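Local coordinates for proteasome activator protein PA26 (Trypanosoma brucei, PDB 1YAR) that forms ring-shaped activator complexes that dock on the 20S proteasome and probably open its gated entrance pore to substrates, at residues V119-L131 / H206-Y218. Residues are numbered along the deposited sequence; the frame is centred on the assembly and turned at random.
Sequences VLKIIDELEIKTL and HLSTMVRAVINAY
Ile-122 meets Val-214 and Ala-217 where two antiparallel helices of the PA26 helical bundle, 111-130 and 183-226, pack together; their segments 119-130 and 206-218 approach to 10.5 Å between axes, with directions 160° apart. In the conformer of Ile-122 described, one of two, CG1 sits between its own backbone N and carbonyl carbon (chi1 80°), and the extended branch carries CD1 across to the other helix. There CD1 touches CB of Ala-217 at 3.5 Å and CG2 of Val-214 at 3.7 Å; the isoleucine and valine side chains run alongside each other, pointing opposite ways. The second methyl of Val-214, CG1, turns to Ile-123, whose side chain it meets at about a right angle. Trp-34 of helix 24-57 packs on both Val-214 and Leu-126, so a third helix of the bundle closes over this part of the seam.

Further along, Leu-207 swings its CG anti to the backbone N (chi1 -178°) and presents CD1 to two leucines: CD1 of Leu-126 lies 3.6 Å from it and CD2 of Leu-131 3.7 Å. The core is largely apolar, and no hydrogen bond passes between the segments. His-206 lays its ring obliquely against the methyl of Thr-130, CD2 to CG2 4.0 Å, while its ND1 is hydrogen-bonded to Glu-92 of a neighbouring subunit; the same residue thus belongs to both the bundle and the ring interface.

At 125-130 helix 111-130 widens into a pi-type turn, and the carbonyl of Glu-125 accepts from the backbone N of both Lys-129 and Thr-130. Thr-130 OG1 adds a weak third bond to Glu-125 O, 3.4 Å, and in the conformer of Met-210 described this OG1 also rests against Met-210 CG, 3.4 Å away.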
# COMPACT_ATOMS: atom_id res chain seq x y z
N VAL O 119 -34.21 12.32 -87.16
CA VAL O 119 -33.87 12.39 -88.61
C VAL O 119 -35.09 12.04 -89.49
O VAL O 119 -35.32 12.67 -90.53
CB VAL O 119 -32.59 11.57 -88.96
CG1 VAL O 119 -32.31 11.63 -90.48
CG2 VAL O 119 -31.39 12.10 -88.17
N LEU O 120 -35.91 11.09 -89.05
CA LEU O 120 -37.15 10.78 -89.76
C LEU O 120 -38.08 11.99 -89.80
O LEU O 120 -38.74 12.24 -90.81
CB LEU O 120 -37.86 9.58 -89.14
CG LEU O 120 -37.24 8.21 -89.46
CD1 LEU O 120 -37.83 7.14 -88.57
CD2 LEU O 120 -37.43 7.87 -90.95
N LYS O 121 -38.13 12.74 -88.70
CA LYS O 121 -38.92 13.97 -88.63
C LYS O 121 -38.50 15.00 -89.70
O LYS O 121 -39.36 15.55 -90.39
CB LYS O 121 -38.86 14.59 -87.22
CG LYS O 121 -39.76 15.82 -87.06
CD LYS O 121 -39.65 16.45 -85.66
CE LYS O 121 -40.76 17.51 -85.48
NZ LYS O 121 -40.36 18.56 -84.49
N ILE O 122 -37.20 15.24 -89.84
CA ILE O 122 -36.73 16.23 -90.82
C ILE O 122 -36.90 15.73 -92.26
O ILE O 122 -37.12 16.53 -93.17
CB ILE O 122 -35.28 16.73 -90.55
CG1 ILE O 122 -34.24 15.73 -91.05
CG2 ILE O 122 -35.08 17.08 -89.09
CD1 ILE O 122 -32.83 16.28 -91.06
N ILE O 123 -36.81 14.42 -92.47
CA ILE O 123 -37.09 13.86 -93.81
C ILE O 123 -38.57 13.93 -94.13
O ILE O 123 -38.95 14.29 -95.25
CB ILE O 123 -36.51 12.45 -94.01
CG1 ILE O 123 -34.99 12.51 -93.86
CG2 ILE O 123 -36.73 12.00 -95.46
CD1 ILE O 123 -34.34 11.16 -93.71
N ASP O 124 -39.42 13.63 -93.15
CA ASP O 124 -40.86 13.87 -93.28
C ASP O 124 -41.22 15.31 -93.64
O ASP O 124 -42.06 15.55 -94.52
CB ASP O 124 -41.58 13.50 -91.98
CG ASP O 124 -41.67 12.01 -91.76
OD1 ASP O 124 -41.46 11.23 -92.73
OD2 ASP O 124 -41.95 11.52 -90.63
N GLU O 125 -40.60 16.27 -92.94
CA GLU O 125 -40.79 17.70 -93.24
C GLU O 125 -40.37 18.01 -94.68
O GLU O 125 -41.06 18.73 -95.39
CB GLU O 125 -39.98 18.59 -92.28
CG GLU O 125 -40.39 20.07 -92.36
CD GLU O 125 -39.49 21.01 -91.56
OE1 GLU O 125 -38.67 20.53 -90.73
OE2 GLU O 125 -39.58 22.24 -91.78
N LEU O 126 -39.23 17.47 -95.10
CA LEU O 126 -38.81 17.61 -96.50
C LEU O 126 -39.88 17.11 -97.47
O LEU O 126 -40.24 17.82 -98.41
CB LEU O 126 -37.47 16.90 -96.74
CG LEU O 126 -37.01 16.69 -98.19
CD1 LEU O 126 -36.72 18.02 -98.85
CD2 LEU O 126 -35.77 15.80 -98.23
N GLU O 127 -40.39 15.91 -97.23
CA GLU O 127 -41.34 15.29 -98.17
C GLU O 127 -42.72 15.89 -98.16
O GLU O 127 -43.33 16.09 -99.22
CB GLU O 127 -41.46 13.79 -97.89
CG GLU O 127 -40.19 13.00 -98.13
CD GLU O 127 -40.46 11.51 -98.12
OE1 GLU O 127 -41.53 11.11 -98.60
OE2 GLU O 127 -39.63 10.73 -97.62
N ILE O 128 -43.23 16.18 -96.96
CA ILE O 128 -44.60 16.65 -96.80
C ILE O 128 -44.68 18.18 -96.95
O ILE O 128 -45.52 18.69 -97.70
CB ILE O 128 -45.17 16.21 -95.42
CG1 ILE O 128 -45.11 14.68 -95.23
CG2 ILE O 128 -46.58 16.77 -95.20
CD1 ILE O 128 -45.60 13.85 -96.39
N LYS O 129 -43.82 18.89 -96.25
CA LYS O 129 -43.90 20.34 -96.24
C LYS O 129 -43.11 20.99 -97.37
O LYS O 129 -43.69 21.72 -98.16
CB LYS O 129 -43.49 20.90 -94.89
CG LYS O 129 -44.38 20.45 -93.75
CD LYS O 129 -43.87 21.03 -92.44
CE LYS O 129 -44.80 20.73 -91.26
NZ LYS O 129 -44.17 21.22 -89.97
N THR O 130 -41.80 20.73 -97.45
CA THR O 130 -40.94 21.41 -98.43
C THR O 130 -41.36 21.07 -99.87
O THR O 130 -41.41 21.97 -100.73
CB THR O 130 -39.47 21.02 -98.21
OG1 THR O 130 -39.15 21.11 -96.82
CG2 THR O 130 -38.52 22.04 -98.86
N LEU O 131 -41.65 19.79 -100.13
CA LEU O 131 -42.01 19.33 -101.48
C LEU O 131 -43.50 19.41 -101.73
O LEU O 131 -43.94 19.25 -102.88
CB LEU O 131 -41.50 17.90 -101.73
CG LEU O 131 -39.98 17.70 -101.69
CD1 LEU O 131 -39.67 16.22 -101.87
CD2 LEU O 131 -39.22 18.59 -102.72
N HIS O 206 -35.33 27.51 -100.87
CA HIS O 206 -35.87 26.90 -99.64
C HIS O 206 -35.58 25.40 -99.63
O HIS O 206 -35.22 24.82 -98.60
CB HIS O 206 -37.38 27.11 -99.61
CG HIS O 206 -38.03 26.80 -98.30
ND1 HIS O 206 -37.73 27.48 -97.14
CD2 HIS O 206 -39.02 25.93 -97.97
CE1 HIS O 206 -38.48 27.02 -96.15
NE2 HIS O 206 -39.27 26.08 -96.62
N LEU O 207 -35.75 24.77 -100.79
CA LEU O 207 -35.40 23.36 -100.96
C LEU O 207 -33.89 23.09 -100.73
O LEU O 207 -33.53 22.10 -100.07
CB LEU O 207 -35.84 22.84 -102.34
CG LEU O 207 -35.58 21.34 -102.61
CD1 LEU O 207 -36.19 20.41 -101.53
CD2 LEU O 207 -36.11 20.94 -104.00
N SER O 208 -33.04 23.96 -101.28
CA SER O 208 -31.59 23.79 -101.12
C SER O 208 -31.18 23.87 -99.64
O SER O 208 -30.31 23.12 -99.19
CB SER O 208 -30.81 24.81 -101.96
OG SER O 208 -30.89 26.12 -101.43
N THR O 209 -31.83 24.76 -98.89
CA THR O 209 -31.59 24.84 -97.43
C THR O 209 -31.95 23.53 -96.73
O THR O 209 -31.15 23.03 -95.93
CB THR O 209 -32.41 26.00 -96.84
OG1 THR O 209 -31.98 27.21 -97.45
CG2 THR O 209 -32.08 26.16 -95.34
N MET O 210 -33.12 22.98 -97.03
CA MET O 210 -33.55 21.71 -96.43
C MET O 210 -32.62 20.57 -96.81
O MET O 210 -32.11 19.86 -95.95
CB MET O 210 -34.98 21.36 -96.83
CG MET O 210 -36.03 21.95 -95.91
SD MET O 210 -36.28 21.20 -94.27
CE MET O 210 -34.75 20.36 -93.84
N VAL O 211 -32.36 20.43 -98.11
CA VAL O 211 -31.43 19.41 -98.58
C VAL O 211 -30.08 19.50 -97.85
O VAL O 211 -29.58 18.49 -97.32
CB VAL O 211 -31.32 19.42 -100.15
CG1 VAL O 211 -30.19 18.48 -100.62
CG2 VAL O 211 -32.64 18.94 -100.76
N ARG O 212 -29.50 20.69 -97.77
CA ARG O 212 -28.23 20.88 -97.05
C ARG O 212 -28.34 20.48 -95.57
O ARG O 212 -27.43 19.83 -95.03
CB ARG O 212 -27.72 22.31 -97.20
CG ARG O 212 -27.31 22.65 -98.63
CD ARG O 212 -26.65 24.00 -98.81
NE ARG O 212 -25.91 24.02 -100.07
CZ ARG O 212 -26.29 24.67 -101.16
NH1 ARG O 212 -27.39 25.43 -101.15
NH2 ARG O 212 -25.54 24.59 -102.27
N ALA O 213 -29.44 20.86 -94.93
CA ALA O 213 -29.69 20.51 -93.52
C ALA O 213 -29.74 18.99 -93.34
O ALA O 213 -29.22 18.48 -92.36
CB ALA O 213 -31.02 21.14 -93.03
N VAL O 214 -30.37 18.29 -94.28
CA VAL O 214 -30.48 16.81 -94.21
C VAL O 214 -29.13 16.10 -94.45
O VAL O 214 -28.78 15.14 -93.75
CB VAL O 214 -31.60 16.22 -95.13
CG1 VAL O 214 -31.64 14.70 -95.04
CG2 VAL O 214 -33.00 16.76 -94.74
N ILE O 215 -28.35 16.59 -95.41
CA ILE O 215 -26.98 16.05 -95.62
C ILE O 215 -26.22 16.12 -94.30
O ILE O 215 -25.65 15.12 -93.85
CB ILE O 215 -26.24 16.85 -96.70
CG1 ILE O 215 -26.93 16.64 -98.06
CG2 ILE O 215 -24.74 16.44 -96.76
CD1 ILE O 215 -26.62 17.76 -99.04
N ASN O 216 -26.22 17.30 -93.68
CA ASN O 216 -25.54 17.48 -92.40
C ASN O 216 -26.06 16.54 -91.33
O ASN O 216 -25.27 15.89 -90.65
CB ASN O 216 -25.59 18.95 -91.94
CG ASN O 216 -24.87 19.19 -90.62
OD1 ASN O 216 -23.64 19.07 -90.53
ND2 ASN O 216 -25.62 19.60 -89.59
N ALA O 217 -27.38 16.47 -91.18
CA ALA O 217 -27.99 15.65 -90.13
C ALA O 217 -27.68 14.16 -90.34
O ALA O 217 -27.43 13.44 -89.38
CB ALA O 217 -29.47 15.86 -90.11
N TYR O 218 -27.72 13.70 -91.59
CA TYR O 218 -27.46 12.28 -91.84
C TYR O 218 -26.01 11.95 -91.51
O TYR O 218 -25.72 10.97 -90.82
CB TYR O 218 -27.76 11.91 -93.31
CG TYR O 218 -27.48 10.45 -93.60
CD1 TYR O 218 -28.47 9.48 -93.43
CD2 TYR O 218 -26.20 10.04 -94.00
CE1 TYR O 218 -28.20 8.12 -93.68
CE2 TYR O 218 -25.91 8.69 -94.23
CZ TYR O 218 -26.92 7.75 -94.09
OH TYR O 218 -26.67 6.42 -94.33